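Local structure of hydroxynitrile lyase (Passiflora edulis, 5Y02) at residues V7-N13 against H63-F69; A58-T62 against E96-V100. The protein probably acts as a lyase that cleaves cyanohydrins such as (R)-mandelonitrile, working as a homodimer with the dimeric alpha/beta-barrel fold. One frame throughout, in Å; residues are numbered along the deposited sequence.

Contact 1: V7-N13 against H63-F69; sequences VRHIVFN and HAYESTF. With MXN ((2R)-hydroxy(phenyl)ethanenitrile), chain M.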
ATOM      1  N   VAL A   7       3.527  -0.880  13.003  1.00 25.55           N
ATOM      2  CA  VAL A   7       4.157  -0.789  11.679  1.00 24.72           C
ATOM      3  C   VAL A   7       3.263  -1.419  10.625  1.00 23.12           C
ATOM      4  O   VAL A   7       2.863  -2.579  10.781  1.00 22.73           O
ATOM      5  CB  VAL A   7       5.488  -1.580  11.644  1.00 25.95           C
ATOM      6  CG1 VAL A   7       6.066  -1.625  10.232  1.00 26.98           C
ATOM      7  CG2 VAL A   7       6.509  -1.004  12.616  1.00 28.35           C
ATOM      8  N   ARG A   8       2.984  -0.676   9.551  1.00 20.71           N
ATOM      9  CA  ARG A   8       2.286  -1.197   8.392  1.00 19.25           C
ATOM     10  C   ARG A   8       3.308  -1.666   7.369  1.00 18.10           C
ATOM     11  O   ARG A   8       4.293  -0.985   7.103  1.00 17.19           O
ATOM     12  CB  ARG A   8       1.388  -0.138   7.758  1.00 21.53           C
ATOM     13  CG  ARG A   8       0.273   0.384   8.648  1.00 23.63           C
ATOM     14  CD  ARG A   8      -0.870  -0.624   8.762  1.00 25.41           C
ATOM     15  NE  ARG A   8      -1.694  -0.691   7.554  1.00 24.35           N
ATOM     16  CZ  ARG A   8      -2.401  -1.755   7.163  1.00 27.99           C
ATOM     17  NH1 ARG A   8      -2.385  -2.907   7.845  1.00 27.01           N
ATOM     18  NH2 ARG A   8      -3.135  -1.681   6.053  1.00 28.58           N
ATOM     19  N   HIS A   9       3.034  -2.816   6.780  1.00 16.47           N
ATOM     20  CA  HIS A   9       3.909  -3.444   5.806  1.00 16.72           C
ATOM     21  C   HIS A   9       3.048  -3.650   4.561  1.00 16.06           C
ATOM     22  O   HIS A   9       2.130  -4.481   4.558  1.00 16.15           O
ATOM     23  CB  HIS A   9       4.420  -4.767   6.386  1.00 16.75           C
ATOM     24  CG  HIS A   9       5.215  -5.612   5.437  1.00 18.03           C
ATOM     25  ND1 HIS A   9       6.500  -5.295   5.055  1.00 17.82           N
ATOM     26  CD2 HIS A   9       4.946  -6.822   4.885  1.00 18.95           C
ATOM     27  CE1 HIS A   9       6.970  -6.247   4.265  1.00 18.26           C
ATOM     28  NE2 HIS A   9       6.051  -7.186   4.145  1.00 19.48           N
ATOM     29  N   ILE A  10       3.341  -2.873   3.522  1.00 15.83           N
ATOM     30  CA  ILE A  10       2.556  -2.890   2.300  1.00 15.68           C
ATOM     31  C   ILE A  10       3.437  -3.259   1.128  1.00 14.50           C
ATOM     32  O   ILE A  10       4.433  -2.616   0.892  1.00 14.62           O
ATOM     33  CB  ILE A  10       1.886  -1.539   1.956  1.00 16.70           C
ATOM     34  CG1 ILE A  10       1.192  -0.926   3.173  1.00 18.76           C
ATOM     35  CG2 ILE A  10       0.906  -1.735   0.808  1.00 16.65           C
ATOM     36  CD1 ILE A  10       0.050  -1.705   3.747  1.00 19.36           C
ATOM     37  N   VAL A  11       2.983  -4.254   0.378  1.00 14.08           N
ATOM     38  CA  VAL A  11       3.679  -4.839  -0.754  1.00 14.41           C
ATOM     39  C   VAL A  11       2.791  -4.664  -1.975  1.00 13.74           C
ATOM     40  O   VAL A  11       1.601  -5.001  -1.949  1.00 13.32           O
ATOM     41  CB  VAL A  11       3.931  -6.336  -0.523  1.00 14.73           C
ATOM     42  CG1 VAL A  11       4.620  -6.979  -1.731  1.00 15.12           C
ATOM     43  CG2 VAL A  11       4.742  -6.529   0.751  1.00 15.22           C
ATOM     44  N   PHE A  12       3.363  -4.124  -3.046  1.00 13.54           N
ATOM     45  CA  PHE A  12       2.734  -4.189  -4.377  1.00 13.33           C
ATOM     46  C   PHE A  12       3.635  -5.079  -5.248  1.00 13.09           C
ATOM     47  O   PHE A  12       4.845  -4.917  -5.222  1.00 13.92           O
ATOM     48  CB  PHE A  12       2.686  -2.832  -5.090  1.00 13.72           C
ATOM     49  CG  PHE A  12       1.841  -1.768  -4.444  1.00 13.74           C
ATOM     50  CD1 PHE A  12       0.867  -2.045  -3.495  1.00 13.92           C
ATOM     51  CD2 PHE A  12       1.996  -0.462  -4.866  1.00 13.86           C
ATOM     52  CE1 PHE A  12       0.092  -1.033  -2.967  1.00 14.39           C
ATOM     53  CE2 PHE A  12       1.209   0.556  -4.344  1.00 14.66           C
ATOM     54  CZ  PHE A  12       0.262   0.265  -3.392  1.00 14.38           C
ATOM     55  N   ASN A  13       3.061  -5.990  -6.026  1.00 13.62           N
ATOM     56  CA  ASN A  13       3.846  -6.759  -6.983  1.00 13.58           C
ATOM     57  C   ASN A  13       3.123  -7.010  -8.298  1.00 13.49           C
ATOM     58  O   ASN A  13       1.947  -6.676  -8.475  1.00 12.44           O
ATOM     59  CB  ASN A  13       4.386  -8.074  -6.360  1.00 13.96           C
ATOM     60  CG  ASN A  13       3.431  -9.240  -6.491  1.00 14.38           C
ATOM     61  OD1 ASN A  13       2.231  -9.085  -6.350  1.00 14.67           O
ATOM     62  ND2 ASN A  13       3.976 -10.442  -6.760  1.00 15.23           N
ATOM     63  N   HIS A  63      -1.148  -6.658  -7.834  1.00 13.73           N
ATOM     64  CA  HIS A  63      -1.544  -7.164  -6.524  1.00 14.46           C
ATOM     65  C   HIS A  63      -0.990  -6.283  -5.409  1.00 14.17           C
ATOM     66  O   HIS A  63       0.139  -5.744  -5.504  1.00 13.70           O
ATOM     67  CB  HIS A  63      -0.961  -8.533  -6.306  1.00 14.28           C
ATOM     68  CG  HIS A  63      -1.593  -9.615  -7.111  1.00 15.66           C
ATOM     69  ND1 HIS A  63      -1.429  -9.728  -8.476  1.00 15.28           N
ATOM     70  CD2 HIS A  63      -2.331 -10.685  -6.723  1.00 15.91           C
ATOM     71  CE1 HIS A  63      -2.058 -10.813  -8.893  1.00 16.27           C
ATOM     72  NE2 HIS A  63      -2.612 -11.411  -7.852  1.00 16.40           N
ATOM     73  N   ALA A  64      -1.792  -6.140  -4.352  1.00 13.68           N
ATOM     74  CA  ALA A  64      -1.371  -5.488  -3.125  1.00 13.69           C
ATOM     75  C   ALA A  64      -1.595  -6.435  -1.952  1.00 13.87           C
ATOM     76  O   ALA A  64      -2.560  -7.217  -1.947  1.00 12.92           O
ATOM     77  CB  ALA A  64      -2.148  -4.201  -2.893  1.00 13.93           C
ATOM     78  N   TYR A  65      -0.707  -6.331  -0.978  1.00 13.86           N
ATOM     79  CA  TYR A  65      -0.781  -7.125   0.258  1.00 14.95           C
ATOM     80  C   TYR A  65      -0.462  -6.189   1.420  1.00 15.75           C
ATOM     81  O   TYR A  65       0.541  -5.461   1.385  1.00 15.46           O
ATOM     82  CB  TYR A  65       0.216  -8.285   0.236  1.00 14.72           C
ATOM     83  CG  TYR A  65       0.323  -8.985  -1.085  1.00 14.78           C
ATOM     84  CD1 TYR A  65       1.111  -8.441  -2.103  1.00 14.98           C
ATOM     85  CD2 TYR A  65      -0.345 -10.176  -1.343  1.00 14.80           C
ATOM     86  CE1 TYR A  65       1.235  -9.057  -3.326  1.00 15.52           C
ATOM     87  CE2 TYR A  65      -0.223 -10.807  -2.581  1.00 15.19           C
ATOM     88  CZ  TYR A  65       0.577 -10.238  -3.569  1.00 15.36           C
ATOM     89  OH  TYR A  65       0.731 -10.811  -4.807  1.00 15.74           O
ATOM     90  N   GLU A  66      -1.281  -6.243   2.466  1.00 15.49           N
ATOM     91  CA  GLU A  66      -1.092  -5.393   3.621  1.00 16.34           C
ATOM     92  C   GLU A  66      -1.051  -6.257   4.874  1.00 17.16           C
ATOM     93  O   GLU A  66      -1.787  -7.255   4.979  1.00 16.20           O
ATOM     94  CB  GLU A  66      -2.227  -4.357   3.722  1.00 19.06           C
ATOM     95  CG  GLU A  66      -3.627  -4.925   3.526  1.00 21.30           C
ATOM     96  CD  GLU A  66      -4.720  -3.897   3.740  1.00 24.30           C
ATOM     97  OE1 GLU A  66      -5.109  -3.694   4.908  1.00 26.52           O
ATOM     98  OE2 GLU A  66      -5.156  -3.258   2.748  1.00 26.92           O
ATOM     99  N   SER A  67      -0.209  -5.861   5.809  1.00 16.96           N
ATOM    100  CA  SER A  67      -0.174  -6.506   7.135  1.00 17.54           C
ATOM    101  C   SER A  67       0.356  -5.536   8.178  1.00 18.12           C
ATOM    102  O   SER A  67       0.874  -4.446   7.862  1.00 16.54           O
ATOM    103  CB  SER A  67       0.625  -7.795   7.097  1.00 17.78           C
ATOM    104  OG  SER A  67       1.916  -7.617   6.565  1.00 19.79           O
ATOM    105  N   THR A  68       0.178  -5.914   9.434  1.00 17.67           N
ATOM    106  CA  THR A  68       0.494  -5.039  10.534  1.00 19.49           C
ATOM    107  C   THR A  68       1.381  -5.801  11.509  1.00 19.18           C
ATOM    108  O   THR A  68       1.125  -6.962  11.773  1.00 19.19           O
ATOM    109  CB  THR A  68      -0.791  -4.573  11.246  1.00 20.39           C
ATOM    110  OG1 THR A  68      -1.609  -3.827  10.349  1.00 21.12           O
ATOM    111  CG2 THR A  68      -0.457  -3.695  12.445  1.00 20.84           C
ATOM    112  N   PHE A  69       2.413  -5.130  12.022  1.00 20.08           N
ATOM    113  CA  PHE A  69       3.296  -5.655  13.047  1.00 21.13           C
ATOM    114  C   PHE A  69       3.281  -4.747  14.270  1.00 23.16           C
ATOM    115  O   PHE A  69       3.175  -3.533  14.145  1.00 22.41           O
ATOM    116  CB  PHE A  69       4.708  -5.798  12.497  1.00 20.08           C
ATOM    117  CG  PHE A  69       4.787  -6.775  11.387  1.00 19.77           C
ATOM    118  CD1 PHE A  69       4.450  -6.397  10.082  1.00 19.62           C
ATOM    119  CD2 PHE A  69       5.154  -8.101  11.633  1.00 20.29           C
ATOM    120  CE1 PHE A  69       4.483  -7.327   9.048  1.00 19.68           C
ATOM    121  CE2 PHE A  69       5.186  -9.019  10.602  1.00 20.38           C
ATOM    122  CZ  PHE A  69       4.864  -8.632   9.305  1.00 20.59           C
TER
HETATM  123  C1  MXN M 201       7.372 -11.106   2.552  1.00 27.71           C
HETATM  124  C2  MXN M 201       8.326 -11.663   1.706  1.00 27.64           C
HETATM  125  C3  MXN M 201       9.109 -12.740   2.125  1.00 27.84           C
HETATM  126  C4  MXN M 201       8.919 -13.266   3.399  1.00 26.04           C
HETATM  127  C5  MXN M 201       7.980 -12.709   4.255  1.00 26.86           C
HETATM  128  C6  MXN M 201       7.202 -11.633   3.841  1.00 28.24           C
HETATM  129  C7  MXN M 201       6.598  -9.934   2.066  1.00 29.36           C
HETATM  130  C8  MXN M 201       7.599  -8.873   1.809  1.00 29.91           C
HETATM  131  N9  MXN M 201       8.397  -8.043   1.613  1.00 30.58           N
HETATM  132  O10 MXN M 201       5.659  -9.489   3.063  1.00 30.85           O
HETATM  133  O   HOH W   1      -4.686  -4.847   7.186  1.00 31.23           O
HETATM  134  O   HOH W   2       1.878  -7.564   3.642  1.00 18.15           O
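The two central strands of the antiparallel sheet of a dimeric alpha/beta-barrel protein, 7-13 and 63-69, pair here, and one of them carries a histidine into the pocket that holds (R)-mandelonitrile. Hydrogen-bonded pairs run from Val-7 with Phe-69 to Asn-13 with His-63, so that His-9, Val-11, Ser-67 and Phe-69 share the face turned to the ligand. CG of His-9 stands anti to the backbone N (chi1 173°), and NE2 at the far end of the ring is hydrogen-bonded to O10 of the ligand (2.6 Å). Phe-69 and this imidazole form an offset edge-to-face pair, planes at 84°, with the phenyl edge toward the imidazole face, while Ser-67 OG lies at the imidazole edge, 3.6 Å from His-9 CD2. Further along, Tyr-65 OH donates to Asn-13 OD1 (2.8 Å) from above the amide carbonyl plane and is also hydrogen-bonded to Tyr-15 OH. On the other face the Arg-8 guanidinium uses two nitrogens within its own plane: NH1 donates to Thr-68 OG1 (2.8 Å), and NH2 forms a salt bridge with Glu-66 OE1 (3.0 Å) from above the carboxylate. Glu-66 OE2 turns to Arg-8 and Tyr-103 of the second subunit, making this face part of the dimer interface. Strands 44-48 and 95-104 flank the pair, and helix 21-37 packs on the His-9 face through Ile-28 and Tyr-31, whose hydroxyl also binds the ligand.

Contact 2: A58-T62 against E96-V100; sequences ADGFT and EKIVV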
ATOM      1  N   ALA A  58      -1.613   2.414 -11.452  1.00 17.69           N
ATOM      2  CA  ALA A  58      -0.997   1.229 -10.835  1.00 17.25           C
ATOM      3  C   ALA A  58       0.358   0.851 -11.429  1.00 18.03           C
ATOM      4  O   ALA A  58       1.087   0.029 -10.867  1.00 16.32           O
ATOM      5  CB  ALA A  58      -1.962   0.050 -10.878  1.00 18.03           C
ATOM      6  N   ASP A  59       0.699   1.449 -12.573  1.00 19.67           N
ATOM      7  CA  ASP A  59       2.027   1.328 -13.153  1.00 20.91           C
ATOM      8  C   ASP A  59       2.480  -0.119 -13.338  1.00 18.91           C
ATOM      9  O   ASP A  59       3.636  -0.449 -13.098  1.00 20.02           O
ATOM     10  CB  ASP A  59       3.036   2.131 -12.325  1.00 23.69           C
ATOM     11  CG  ASP A  59       4.353   2.373 -13.068  1.00 28.27           C
ATOM     12  OD1 ASP A  59       4.379   2.292 -14.316  1.00 29.80           O
ATOM     13  OD2 ASP A  59       5.364   2.620 -12.384  1.00 33.93           O
ATOM     14  N   GLY A  60       1.562  -0.971 -13.778  1.00 16.80           N
ATOM     15  CA  GLY A  60       1.862  -2.372 -14.040  1.00 16.80           C
ATOM     16  C   GLY A  60       1.822  -3.292 -12.832  1.00 16.22           C
ATOM     17  O   GLY A  60       1.909  -4.507 -13.000  1.00 16.54           O
ATOM     18  N   PHE A  61       1.663  -2.747 -11.619  1.00 16.09           N
ATOM     19  CA  PHE A  61       1.454  -3.584 -10.435  1.00 16.18           C
ATOM     20  C   PHE A  61       0.026  -4.119 -10.425  1.00 15.52           C
ATOM     21  O   PHE A  61      -0.930  -3.396 -10.722  1.00 17.24           O
ATOM     22  CB  PHE A  61       1.781  -2.814  -9.155  1.00 15.68           C
ATOM     23  CG  PHE A  61       3.233  -2.467  -9.026  1.00 16.39           C
ATOM     24  CD1 PHE A  61       4.144  -3.422  -8.544  1.00 15.84           C
ATOM     25  CD2 PHE A  61       3.708  -1.219  -9.405  1.00 16.20           C
ATOM     26  CE1 PHE A  61       5.485  -3.125  -8.433  1.00 16.23           C
ATOM     27  CE2 PHE A  61       5.061  -0.910  -9.298  1.00 17.08           C
ATOM     28  CZ  PHE A  61       5.950  -1.865  -8.817  1.00 16.52           C
ATOM     29  N   THR A  62      -0.117  -5.395 -10.105  1.00 15.00           N
ATOM     30  CA  THR A  62      -1.409  -6.066 -10.176  1.00 14.95           C
ATOM     31  C   THR A  62      -1.998  -6.464  -8.833  1.00 14.56           C
ATOM     32  O   THR A  62      -3.205  -6.623  -8.749  1.00 14.96           O
ATOM     33  CB  THR A  62      -1.331  -7.321 -11.041  1.00 15.15           C
ATOM     34  OG1 THR A  62      -0.359  -8.212 -10.495  1.00 14.88           O
ATOM     35  CG2 THR A  62      -0.898  -6.928 -12.485  1.00 16.00           C
ATOM     36  N   GLU A  96       7.819 -10.267 -11.066  1.00 17.45           N
ATOM     37  CA  GLU A  96       8.365  -9.483 -12.184  1.00 18.21           C
ATOM     38  C   GLU A  96       8.865  -8.139 -11.646  1.00 18.69           C
ATOM     39  O   GLU A  96       9.969  -7.679 -11.969  1.00 17.17           O
ATOM     40  CB  GLU A  96       7.305  -9.303 -13.269  1.00 19.64           C
ATOM     41  CG  GLU A  96       7.752  -8.494 -14.468  1.00 21.72           C
ATOM     42  CD  GLU A  96       8.948  -9.107 -15.173  1.00 23.92           C
ATOM     43  OE1 GLU A  96       9.065 -10.359 -15.240  1.00 26.68           O
ATOM     44  OE2 GLU A  96       9.776  -8.320 -15.652  1.00 29.53           O
ATOM     45  N   LYS A  97       8.052  -7.518 -10.793  1.00 18.27           N
ATOM     46  CA  LYS A  97       8.528  -6.412  -9.991  1.00 19.05           C
ATOM     47  C   LYS A  97       7.823  -6.315  -8.653  1.00 17.50           C
ATOM     48  O   LYS A  97       6.826  -6.987  -8.414  1.00 15.73           O
ATOM     49  CB  LYS A  97       8.450  -5.107 -10.761  1.00 20.90           C
ATOM     50  CG  LYS A  97       7.087  -4.782 -11.310  1.00 21.77           C
ATOM     51  CD  LYS A  97       7.204  -3.543 -12.175  1.00 23.84           C
ATOM     52  CE  LYS A  97       5.862  -2.900 -12.451  1.00 24.06           C
ATOM     53  NZ  LYS A  97       6.106  -1.488 -12.877  1.00 24.45           N
ATOM     54  N   ILE A  98       8.379  -5.485  -7.780  1.00 17.40           N
ATOM     55  CA  ILE A  98       7.887  -5.393  -6.409  1.00 17.35           C
ATOM     56  C   ILE A  98       8.272  -4.039  -5.829  1.00 16.89           C
ATOM     57  O   ILE A  98       9.326  -3.492  -6.161  1.00 16.48           O
ATOM     58  CB  ILE A  98       8.423  -6.553  -5.544  1.00 18.25           C
ATOM     59  CG1 ILE A  98       7.777  -6.538  -4.145  1.00 18.34           C
ATOM     60  CG2 ILE A  98       9.948  -6.515  -5.441  1.00 19.66           C
ATOM     61  CD1 ILE A  98       8.161  -7.711  -3.291  1.00 19.12           C
ATOM     62  N   VAL A  99       7.390  -3.476  -5.012  1.00 15.76           N
ATOM     63  CA  VAL A  99       7.738  -2.349  -4.162  1.00 16.00           C
ATOM     64  C   VAL A  99       7.120  -2.609  -2.785  1.00 15.40           C
ATOM     65  O   VAL A  99       5.982  -3.090  -2.699  1.00 14.33           O
ATOM     66  CB  VAL A  99       7.298  -0.991  -4.748  1.00 17.29           C
ATOM     67  CG1 VAL A  99       5.809  -0.960  -5.042  1.00 18.50           C
ATOM     68  CG2 VAL A  99       7.680   0.160  -3.837  1.00 18.12           C
ATOM     69  N   VAL A 100       7.889  -2.315  -1.742  1.00 15.34           N
ATOM     70  CA  VAL A 100       7.480  -2.551  -0.355  1.00 14.71           C
ATOM     71  C   VAL A 100       7.768  -1.307   0.468  1.00 14.83           C
ATOM     72  O   VAL A 100       8.875  -0.795   0.437  1.00 14.58           O
ATOM     73  CB  VAL A 100       8.232  -3.755   0.260  1.00 15.04           C
ATOM     74  CG1 VAL A 100       7.647  -4.105   1.616  1.00 15.25           C
ATOM     75  CG2 VAL A 100       8.151  -4.975  -0.661  1.00 15.19           C
TER
HETATM   76  O   HOH W   3       7.548   0.272 -11.744  1.00 40.65           O
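A lysine laid across a phenylalanine to grasp a backbone carbonyl is the striking feature where loop 58-62 meets segment 96-100 of strand 95-104. Lys-97 leaves its backbone with CG between N and the carbonyl carbon (chi1 55°) and then runs extended, crossing Phe-61 at about a right angle. Its CE sits over the centre of the ring, 3.8 Å from the centroid, in a CH-pi contact, and NZ makes an off-centre cation-pi contact over the same face. Beyond the ring, NZ donates to Asp-59 O at 2.7 Å, nearly along the C=O axis. Val-99 CG1 rests on the opposite face, 3.9 Å from Phe-61 CZ, leaving the ring clasped between two side chains of one strand. Ile-98 N approaches the ring edge, 3.8 Å from Phe-61 CE1. The carbonyl is presented by a type I' turn from Ala-58 to Phe-61, closed by Phe-61 N to Ala-58 O at 2.9 Å. Replacing Lys-97 by an alanine would probably take away the packing of the lysine chain on Phe-61 and leave Asp-59 O without its ammonium donor. Phe-61 also packs on Phe-12 and on Leu-101 of the second subunit. Asp-59 OD2 and NZ stay 4.2 Å apart, beyond a salt bridge; the lysine thus rests on a carbonyl and an aromatic face, with the carboxylate probably adding attraction at longer range.

From the N terminus, the chain enters the sheet at once with strand 7-13, passes through helix 21-37 and strand 44-48, and reaches loop 58-62, which leads directly into strand 63-69. Contact 1 closes the loop from 7-13 to 63-69. Contact 2 opens before that loop is complete and closes at 96-100, after helices 72-79 and 82-91, so the two closures cross. They also touch: Phe-12 N lies 2.8 Å from Val-99 O, and Asn-13 O lies 2.9 Å from Thr-62 N, both probable hydrogen bonds. Strand 7-13 thus sits between 63-69 and 95-104, while contact 2 ties the loop to strand 95-104, and both contacts reach the second subunit.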